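Local coordinates for p800 reaction center core protein (Heliobacterium modesticaldum, PDB 5V8K) that forms the homodimeric core of a photosynthetic reaction center, binding bacteriochlorophyll g pigments and, together with its second copy, a [4Fe-4S] cluster, at residues F274-V279 against W397-F402; H390-P395 against L449-P454. All coordinates share one frame; numbering follows the deposited sequence.

Contact 1 of 2, residues F274-V279 against W397-F402. With GBF (Bacteriochlorophyll g), chain T.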
loop_
_atom_site.group_PDB
_atom_site.type_symbol
_atom_site.label_atom_id
_atom_site.label_comp_id
_atom_site.label_asym_id
_atom_site.label_seq_id
_atom_site.Cartn_x
_atom_site.Cartn_y
_atom_site.Cartn_z
ATOM N N PHE A 274 17.544 15.906 -4.921
ATOM C CA PHE A 274 18.325 17.123 -4.682
ATOM C C PHE A 274 17.442 18.371 -4.712
ATOM O O PHE A 274 17.727 19.341 -4.008
ATOM C CB PHE A 274 19.457 17.259 -5.701
ATOM C CG PHE A 274 20.714 16.517 -5.322
ATOM C CD1 PHE A 274 21.606 17.084 -4.439
ATOM C CD2 PHE A 274 20.993 15.257 -5.840
ATOM C CE1 PHE A 274 22.759 16.408 -4.069
ATOM C CE2 PHE A 274 22.135 14.586 -5.464
ATOM C CZ PHE A 274 23.022 15.168 -4.583
ATOM N N TRP A 275 16.386 18.373 -5.527
ATOM C CA TRP A 275 15.459 19.498 -5.562
ATOM C C TRP A 275 14.795 19.670 -4.202
ATOM O O TRP A 275 14.787 20.757 -3.626
ATOM C CB TRP A 275 14.409 19.244 -6.654
ATOM C CG TRP A 275 13.370 20.298 -6.901
ATOM C CD1 TRP A 275 13.525 21.657 -6.872
ATOM C CD2 TRP A 275 11.999 20.056 -7.243
ATOM N NE1 TRP A 275 12.318 22.278 -7.174
ATOM C CE2 TRP A 275 11.373 21.306 -7.414
ATOM C CE3 TRP A 275 11.242 18.895 -7.419
ATOM C CZ2 TRP A 275 10.016 21.418 -7.750
ATOM C CZ3 TRP A 275 9.915 19.004 -7.736
ATOM C CH2 TRP A 275 9.308 20.261 -7.905
ATOM N N ILE A 276 14.254 18.580 -3.668
ATOM C CA ILE A 276 13.493 18.664 -2.437
ATOM C C ILE A 276 14.425 18.856 -1.256
ATOM O O ILE A 276 14.159 19.678 -0.383
ATOM C CB ILE A 276 12.601 17.424 -2.288
ATOM C CG1 ILE A 276 11.535 17.449 -3.385
ATOM C CG2 ILE A 276 11.980 17.371 -0.891
ATOM C CD1 ILE A 276 10.779 16.158 -3.583
ATOM N N GLY A 277 15.540 18.118 -1.214
ATOM C CA GLY A 277 16.507 18.322 -0.149
ATOM C C GLY A 277 17.182 19.672 -0.207
ATOM O O GLY A 277 17.496 20.257 0.829
ATOM N N GLY A 278 17.419 20.193 -1.406
ATOM C CA GLY A 278 17.972 21.533 -1.505
ATOM C C GLY A 278 17.020 22.586 -0.979
ATOM O O GLY A 278 17.425 23.514 -0.263
ATOM N N VAL A 279 15.742 22.471 -1.336
ATOM C CA VAL A 279 14.743 23.408 -0.830
ATOM C C VAL A 279 14.616 23.282 0.685
ATOM O O VAL A 279 14.453 24.286 1.391
ATOM C CB VAL A 279 13.400 23.187 -1.557
ATOM C CG1 VAL A 279 12.262 23.993 -0.913
ATOM C CG2 VAL A 279 13.565 23.604 -3.018
ATOM N N TRP A 397 6.569 24.584 -0.742
ATOM C CA TRP A 397 6.388 25.990 -0.420
ATOM C C TRP A 397 5.910 26.189 1.016
ATOM O O TRP A 397 6.160 27.251 1.595
ATOM C CB TRP A 397 5.453 26.670 -1.413
ATOM C CG TRP A 397 6.125 26.871 -2.744
ATOM C CD1 TRP A 397 5.843 26.211 -3.907
ATOM C CD2 TRP A 397 7.194 27.782 -3.053
ATOM N NE1 TRP A 397 6.643 26.661 -4.913
ATOM C CE2 TRP A 397 7.480 27.634 -4.427
ATOM C CE3 TRP A 397 7.927 28.714 -2.312
ATOM C CZ2 TRP A 397 8.501 28.350 -5.070
ATOM C CZ3 TRP A 397 8.929 29.459 -2.968
ATOM C CH2 TRP A 397 9.203 29.257 -4.333
ATOM N N ARG A 398 5.341 25.159 1.636
ATOM C CA ARG A 398 5.042 25.242 3.063
ATOM C C ARG A 398 6.314 25.179 3.925
ATOM O O ARG A 398 6.402 25.876 4.943
ATOM C CB ARG A 398 4.047 24.138 3.437
ATOM C CG ARG A 398 2.615 24.376 2.868
ATOM C CD ARG A 398 1.750 23.156 3.068
ATOM N NE ARG A 398 1.406 22.933 4.468
ATOM C CZ ARG A 398 0.492 22.047 4.864
ATOM N NH1 ARG A 398 -0.154 21.338 3.960
ATOM N NH2 ARG A 398 0.162 21.908 6.153
ATOM N N MET A 399 7.307 24.356 3.539
ATOM C CA MET A 399 8.635 24.399 4.160
ATOM C C MET A 399 9.166 25.813 4.190
ATOM O O MET A 399 9.642 26.296 5.226
ATOM C CB MET A 399 9.644 23.511 3.396
ATOM C CG MET A 399 9.647 22.049 3.728
ATOM S SD MET A 399 11.103 21.165 2.987
ATOM C CE MET A 399 10.721 21.024 1.255
ATOM N N VAL A 400 9.074 26.493 3.048
ATOM C CA VAL A 400 9.668 27.814 2.880
ATOM C C VAL A 400 8.930 28.869 3.698
ATOM O O VAL A 400 9.560 29.709 4.345
ATOM C CB VAL A 400 9.693 28.184 1.390
ATOM C CG1 VAL A 400 10.179 29.619 1.204
ATOM C CG2 VAL A 400 10.568 27.202 0.623
ATOM N N PHE A 401 7.585 28.866 3.670
ATOM C CA PHE A 401 6.804 30.007 4.157
ATOM C C PHE A 401 5.884 29.730 5.351
ATOM O O PHE A 401 5.407 30.696 5.972
ATOM C CB PHE A 401 5.948 30.585 3.019
ATOM C CG PHE A 401 6.733 31.324 1.975
ATOM C CD1 PHE A 401 7.600 32.353 2.326
ATOM C CD2 PHE A 401 6.602 30.995 0.644
ATOM C CE1 PHE A 401 8.330 33.056 1.359
ATOM C CE2 PHE A 401 7.327 31.674 -0.338
ATOM C CZ PHE A 401 8.206 32.700 0.017
ATOM N N PHE A 402 5.637 28.468 5.704
ATOM C CA PHE A 402 4.756 28.112 6.808
ATOM C C PHE A 402 5.471 27.567 8.049
ATOM O O PHE A 402 4.801 27.084 8.968
ATOM C CB PHE A 402 3.735 27.061 6.351
ATOM C CG PHE A 402 2.629 27.587 5.462
ATOM C CD1 PHE A 402 2.907 28.314 4.313
ATOM C CD2 PHE A 402 1.307 27.266 5.736
ATOM C CE1 PHE A 402 1.881 28.757 3.498
ATOM C CE2 PHE A 402 0.292 27.696 4.912
ATOM C CZ PHE A 402 0.578 28.436 3.787
HETATM MG MG GBF T . 14.754 27.862 -5.331
HETATM C CHA GBF T . 16.349 30.230 -3.291
HETATM C CHB GBF T . 12.526 27.390 -2.935
HETATM C CHC GBF T . 13.090 26.078 -7.715
HETATM C CHD GBF T . 17.269 28.640 -7.826
HETATM N NA GBF T . 14.484 28.633 -3.530
HETATM C C1A GBF T . 15.104 29.567 -2.806
HETATM C C2A GBF T . 14.478 30.079 -1.557
HETATM C C3A GBF T . 13.644 28.821 -1.292
HETATM C C4A GBF T . 13.549 28.245 -2.670
HETATM C CMA GBF T . 14.310 27.823 -0.349
HETATM C CAA GBF T . 13.715 31.408 -1.773
HETATM C CBA GBF T . 12.465 31.277 -2.641
HETATM C CGA GBF T . 11.765 32.619 -2.695
HETATM O O1A GBF T . 11.535 33.234 -1.659
HETATM O O2A GBF T . 10.886 32.819 -3.833
HETATM N NB GBF T . 12.906 26.990 -5.372
HETATM C C1B GBF T . 12.197 26.749 -4.243
HETATM C C2B GBF T . 11.088 26.012 -4.588
HETATM C C3B GBF T . 11.240 25.664 -5.919
HETATM C C4B GBF T . 12.475 26.198 -6.356
HETATM C CMB GBF T . 9.934 25.666 -3.672
HETATM C CAB GBF T . 10.189 24.896 -6.599
HETATM C CBB GBF T . 10.001 24.736 -7.891
HETATM N NC GBF T . 15.118 27.485 -7.310
HETATM C C1C GBF T . 14.375 26.719 -8.103
HETATM C C2C GBF T . 14.736 26.326 -9.494
HETATM C C3C GBF T . 15.910 27.179 -9.392
HETATM C C4C GBF T . 16.128 27.782 -8.161
HETATM C CMC GBF T . 15.152 24.832 -9.503
HETATM C CAC GBF T . 16.833 27.314 -10.537
HETATM C CBC GBF T . 16.535 26.634 -11.850
HETATM N ND GBF T . 16.351 29.062 -5.627
HETATM C C1D GBF T . 17.308 29.312 -6.518
HETATM C C2D GBF T . 18.519 30.342 -6.184
HETATM C C3D GBF T . 17.960 30.587 -4.925
HETATM C C4D GBF T . 16.766 29.882 -4.580
HETATM C CMD GBF T . 19.710 30.856 -6.905
HETATM C CAD GBF T . 18.239 31.522 -3.812
HETATM O OBD GBF T . 19.260 32.230 -3.522
HETATM C CBD GBF T . 17.283 31.211 -2.688
HETATM C CGD GBF T . 17.922 30.569 -1.490
HETATM O O1D GBF T . 18.047 29.362 -1.373
HETATM O O2D GBF T . 18.441 31.363 -0.418
HETATM C CED GBF T . 19.719 30.958 0.072
HETATM C C1 GBF T . 9.811 33.753 -3.851
HETATM C C2 GBF T . 8.800 33.195 -4.819
HETATM C C3 GBF T . 8.943 33.302 -6.149
HETATM C C4 GBF T . 10.120 34.009 -6.752
HETATM C C5 GBF T . 7.900 32.698 -7.063
#
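Val-279 meets Val-400 and Met-399 where two membrane-spanning helices, 258-291 and 376-401, line a bacteriochlorophyll g pocket. The local axes run nearly parallel, 15° apart, but their 10.8 Å separation is wide, and the side-chain contacts across it are few and apolar. CG1 of Val-279 lies 3.9 Å from Val-400 CG2, the two side chains crossing at about a right angle. The same CG1 also receives the end of Met-399, whose CE stops 4.0 Å away; a bend at the last torsion (chi3 -75°) turns this methyl toward helix 258-291, where it also lies against a polar backbone atom, the carbonyl oxygen of Ile-276. With CG1 of Val-279 anti to the backbone N (chi1 171°), its other methyl is turned onto the pigment, CG2 being 3.6 Å from C1B. Val-400 CG2 likewise serves both partners, reaching pigment methyl CMA at 3.9 Å. Two indoles extend the wall differently. Trp-397 offers a face, with pigment methyl CMB over the ring centre and 3.2 Å from CE2. Trp-275 offers an edge, CZ2 approaching vinyl carbon CBB at 3.3 Å. Apolar residues and aromatic rings gathered round a macrocycle between transmembrane helices are characteristic of a chlorophyll pocket in the PsaA/PsaB family.

Contact 2 of 2, residues H390-P395 against L449-P454; sequences HFTMVP and LQVIAP. With GBF (Bacteriochlorophyll g), chain D.
Between 390-395 and 449-454 the nearest CA atoms are those of Thr-392 and Gln-450, 7.6 Å apart, and each helix kinks at a proline, Pro-395 or Pro-454, whose N makes no bond to the preceding turn. Phe-391 CE2 rests 3.8 Å from Gln-450 CG, and the phenyl and amide planes stand 88° apart. The glutamine chain, bent at chi2 (-46°), carries its amide away from helix 376-401 and beneath bacteriochlorophyll g, nearly parallel to the macrocycle, with NE2 3.4 Å from C3B. OE1 accepts a short 2.5 Å hydrogen bond from a water that lies 2.6 Å from the pigment's magnesium, a rather long ligand distance; Gln-450 is thus a second-shell residue, placed to hold the axial water. Phe-391 turns a face to the same pigment's vinyl group, with CBB 3.8 Å above the ring centre. On the other flank Thr-392 OG1 meets Val-451 CG2 at 3.9 Å, while its hydroxyl is hydrogen-bonded to Gly-388 O within its own helix. Around this pair, Phe-447 of helix 437-447 stacks on Phe-391, helix 258-291 packs Ile-276 on Thr-392 and Ile-272 on Val-451, and helix 575-599 covers Leu-449 and Ile-452.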
loop_
_atom_site.group_PDB
_atom_site.type_symbol
_atom_site.label_atom_id
_atom_site.label_comp_id
_atom_site.label_asym_id
_atom_site.label_seq_id
_atom_site.Cartn_x
_atom_site.Cartn_y
_atom_site.Cartn_z
ATOM N N HIS A 390 3.462 20.460 -9.435
ATOM C CA HIS A 390 2.819 21.466 -8.594
ATOM C C HIS A 390 2.297 20.859 -7.303
ATOM O O HIS A 390 2.330 21.500 -6.248
ATOM C CB HIS A 390 1.685 22.140 -9.358
ATOM C CG HIS A 390 2.163 22.970 -10.493
ATOM N ND1 HIS A 390 2.701 22.422 -11.635
ATOM C CD2 HIS A 390 2.266 24.308 -10.632
ATOM C CE1 HIS A 390 3.062 23.393 -12.452
ATOM N NE2 HIS A 390 2.799 24.545 -11.869
ATOM N N PHE A 391 1.817 19.624 -7.380
ATOM C CA PHE A 391 1.417 18.880 -6.191
ATOM C C PHE A 391 2.584 18.743 -5.209
ATOM O O PHE A 391 2.469 19.089 -4.030
ATOM C CB PHE A 391 0.884 17.523 -6.674
ATOM C CG PHE A 391 0.393 16.612 -5.608
ATOM C CD1 PHE A 391 -0.780 16.871 -4.934
ATOM C CD2 PHE A 391 1.054 15.434 -5.350
ATOM C CE1 PHE A 391 -1.235 15.995 -3.967
ATOM C CE2 PHE A 391 0.618 14.557 -4.407
ATOM C CZ PHE A 391 -0.514 14.831 -3.699
ATOM N N THR A 392 3.725 18.231 -5.692
ATOM C CA THR A 392 4.930 18.147 -4.870
ATOM C C THR A 392 5.322 19.508 -4.305
ATOM O O THR A 392 5.792 19.609 -3.172
ATOM C CB THR A 392 6.083 17.552 -5.701
ATOM O OG1 THR A 392 5.716 16.242 -6.149
ATOM C CG2 THR A 392 7.306 17.417 -4.849
ATOM N N MET A 393 5.144 20.567 -5.077
ATOM C CA MET A 393 5.512 21.895 -4.594
ATOM C C MET A 393 4.644 22.374 -3.419
ATOM O O MET A 393 5.037 23.341 -2.739
ATOM C CB MET A 393 5.409 22.936 -5.718
ATOM C CG MET A 393 6.550 22.948 -6.738
ATOM S SD MET A 393 6.576 24.498 -7.681
ATOM C CE MET A 393 5.103 24.286 -8.673
ATOM N N VAL A 394 3.489 21.750 -3.159
ATOM C CA VAL A 394 2.623 22.213 -2.053
ATOM C C VAL A 394 3.376 22.045 -0.730
ATOM O O VAL A 394 3.555 23.037 -0.015
ATOM C CB VAL A 394 1.253 21.496 -2.041
ATOM C CG1 VAL A 394 0.485 21.748 -0.753
ATOM C CG2 VAL A 394 0.399 21.978 -3.241
ATOM N N PRO A 395 3.856 20.848 -0.366
ATOM C CA PRO A 395 4.696 20.769 0.842
ATOM C C PRO A 395 5.998 21.569 0.738
ATOM O O PRO A 395 6.471 22.083 1.761
ATOM C CB PRO A 395 4.972 19.264 1.022
ATOM C CG PRO A 395 4.615 18.610 -0.272
ATOM C CD PRO A 395 3.580 19.530 -0.941
ATOM N N LEU A 449 6.439 11.075 -5.897
ATOM C CA LEU A 449 6.042 9.915 -6.682
ATOM C C LEU A 449 5.014 10.230 -7.759
ATOM O O LEU A 449 4.933 9.469 -8.734
ATOM C CB LEU A 449 5.487 8.808 -5.788
ATOM C CG LEU A 449 6.533 8.290 -4.804
ATOM C CD1 LEU A 449 5.930 7.313 -3.837
ATOM C CD2 LEU A 449 7.711 7.620 -5.531
ATOM N N GLN A 450 4.225 11.313 -7.615
ATOM C CA GLN A 450 3.340 11.733 -8.693
ATOM C C GLN A 450 4.067 12.376 -9.867
ATOM O O GLN A 450 3.439 12.630 -10.906
ATOM C CB GLN A 450 2.293 12.711 -8.128
ATOM C CG GLN A 450 1.332 12.055 -7.206
ATOM C CD GLN A 450 0.852 10.780 -7.795
ATOM O OE1 GLN A 450 1.294 9.706 -7.414
ATOM N NE2 GLN A 450 -0.000 10.892 -8.807
ATOM N N VAL A 451 5.353 12.660 -9.721
ATOM C CA VAL A 451 6.207 13.046 -10.840
ATOM C C VAL A 451 6.943 11.827 -11.407
ATOM O O VAL A 451 6.909 11.562 -12.611
ATOM C CB VAL A 451 7.205 14.141 -10.392
ATOM C CG1 VAL A 451 8.119 14.526 -11.515
ATOM C CG2 VAL A 451 6.463 15.373 -9.832
ATOM N N ILE A 452 7.569 11.045 -10.525
ATOM C CA ILE A 452 8.438 9.966 -10.953
ATOM C C ILE A 452 7.651 8.872 -11.674
ATOM O O ILE A 452 8.074 8.380 -12.718
ATOM C CB ILE A 452 9.223 9.419 -9.746
ATOM C CG1 ILE A 452 10.188 10.508 -9.262
ATOM C CG2 ILE A 452 10.045 8.156 -10.123
ATOM C CD1 ILE A 452 10.732 10.289 -7.845
ATOM N N ALA A 453 6.501 8.472 -11.134
ATOM C CA ALA A 453 5.826 7.309 -11.706
ATOM C C ALA A 453 5.275 7.598 -13.095
ATOM O O ALA A 453 5.631 6.870 -14.044
ATOM C CB ALA A 453 4.735 6.818 -10.758
ATOM N N PRO A 454 4.473 8.630 -13.314
ATOM C CA PRO A 454 4.028 8.907 -14.682
ATOM C C PRO A 454 5.172 9.162 -15.656
ATOM O O PRO A 454 5.059 8.841 -16.841
ATOM C CB PRO A 454 3.157 10.175 -14.517
ATOM C CG PRO A 454 2.998 10.355 -13.114
ATOM C CD PRO A 454 3.986 9.660 -12.363
HETATM MG MG GBF D . -1.778 7.335 -6.255
HETATM C CHA GBF D . -3.099 4.134 -6.825
HETATM C CHB GBF D . -3.892 8.508 -8.512
HETATM C CHC GBF D . -1.092 10.440 -4.900
HETATM C CHD GBF D . 0.083 5.944 -3.570
HETATM N NA GBF D . -3.114 6.512 -7.505
HETATM C C1A GBF D . -3.440 5.217 -7.790
HETATM C C2A GBF D . -4.351 4.895 -8.963
HETATM C C3A GBF D . -4.609 6.323 -9.455
HETATM C C4A GBF D . -3.791 7.165 -8.444
HETATM C CMA GBF D . -4.095 6.452 -10.874
HETATM C CAA GBF D . -5.681 4.153 -8.762
HETATM C CBA GBF D . -6.250 3.736 -10.118
HETATM C CGA GBF D . -7.436 4.633 -10.464
HETATM O O1A GBF D . -7.870 5.522 -9.728
HETATM O O2A GBF D . -8.137 4.314 -11.674
HETATM N NB GBF D . -2.472 9.201 -6.616
HETATM C C1B GBF D . -3.244 9.543 -7.663
HETATM C C2B GBF D . -3.362 10.948 -7.712
HETATM C C3B GBF D . -2.572 11.443 -6.678
HETATM C C4B GBF D . -2.011 10.320 -6.044
HETATM C CMB GBF D . -4.147 11.705 -8.729
HETATM C CAB GBF D . -2.263 12.836 -6.317
HETATM C CBB GBF D . -2.478 13.890 -7.019
HETATM N NC GBF D . -0.851 8.022 -4.537
HETATM C C1C GBF D . -0.513 9.272 -4.240
HETATM C C2C GBF D . 0.474 9.714 -3.189
HETATM C C3C GBF D . 0.745 8.287 -2.918
HETATM C C4C GBF D . 0.014 7.390 -3.683
HETATM C CMC GBF D . 1.602 10.557 -3.731
HETATM C CAC GBF D . 1.724 7.815 -1.920
HETATM C CBC GBF D . 2.569 8.699 -0.977
HETATM N ND GBF D . -1.444 5.574 -5.412
HETATM C C1D GBF D . -0.803 5.093 -4.370
HETATM C C2D GBF D . -1.017 3.611 -3.866
HETATM C C3D GBF D . -1.892 3.404 -4.937
HETATM C C4D GBF D . -2.155 4.474 -5.826
HETATM C CMD GBF D . -0.424 2.860 -2.725
HETATM C CAD GBF D . -2.573 2.251 -5.539
HETATM O OBD GBF D . -2.904 1.110 -5.038
HETATM C CBD GBF D . -3.375 2.686 -6.736
HETATM C CGD GBF D . -2.965 1.852 -7.932
HETATM O O1D GBF D . -2.204 2.207 -8.830
HETATM O O2D GBF D . -3.456 0.494 -7.990
HETATM C CED GBF D . -2.946 -0.382 -8.982
HETATM C C1 GBF D . -9.294 5.047 -12.046
HETATM C C2 GBF D . -10.480 4.558 -11.281
HETATM C C3 GBF D . -11.388 3.760 -11.859
HETATM C C4 GBF D . -11.178 3.289 -13.271
HETATM C C5 GBF D . -12.580 3.295 -11.073
HETATM C C6 GBF D . -13.905 3.895 -11.570
HETATM C C7 GBF D . -13.963 5.376 -11.232
HETATM C C8 GBF D . -15.006 5.979 -10.642
HETATM C C9 GBF D . -16.208 5.234 -10.198
HETATM C C10 GBF D . -14.935 7.448 -10.327
HETATM C C11 GBF D . -13.981 7.561 -9.153
HETATM C C12 GBF D . -14.684 7.001 -7.955
HETATM C C13 GBF D . -14.090 6.206 -7.065
HETATM C C14 GBF D . -14.914 5.752 -5.922
HETATM C C15 GBF D . -12.690 5.749 -7.181
HETATM O O HOH W 1 0.252 7.431 -7.847
#

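Helix 376-401 serves both contacts, whose centres lie 13 Å apart: its C-terminal end, in segment 397-402, faces helix 258-291 in contact 1, and 390-395, about two turns earlier, faces helix 449-459 in contact 2. The two sites touch directly, Ile-276 CD1 meeting Thr-392 CG2 at 3.9 Å and Trp-275 CZ2 meeting Met-393 CG at 3.9 Å. They serve different bacteriochlorophylls g. Contact 1 contributes apolar walls, whereas contact 2 adds a water-mediated link to magnesium. Around contact 2, the side chain of Phe-391 lies about 4 Å from a bound 8(1)-OH-chlorophyll aF and that of Gln-450 about 4 Å from a bacteriochlorophyll g', consistent with a place along the electron-transfer cofactors.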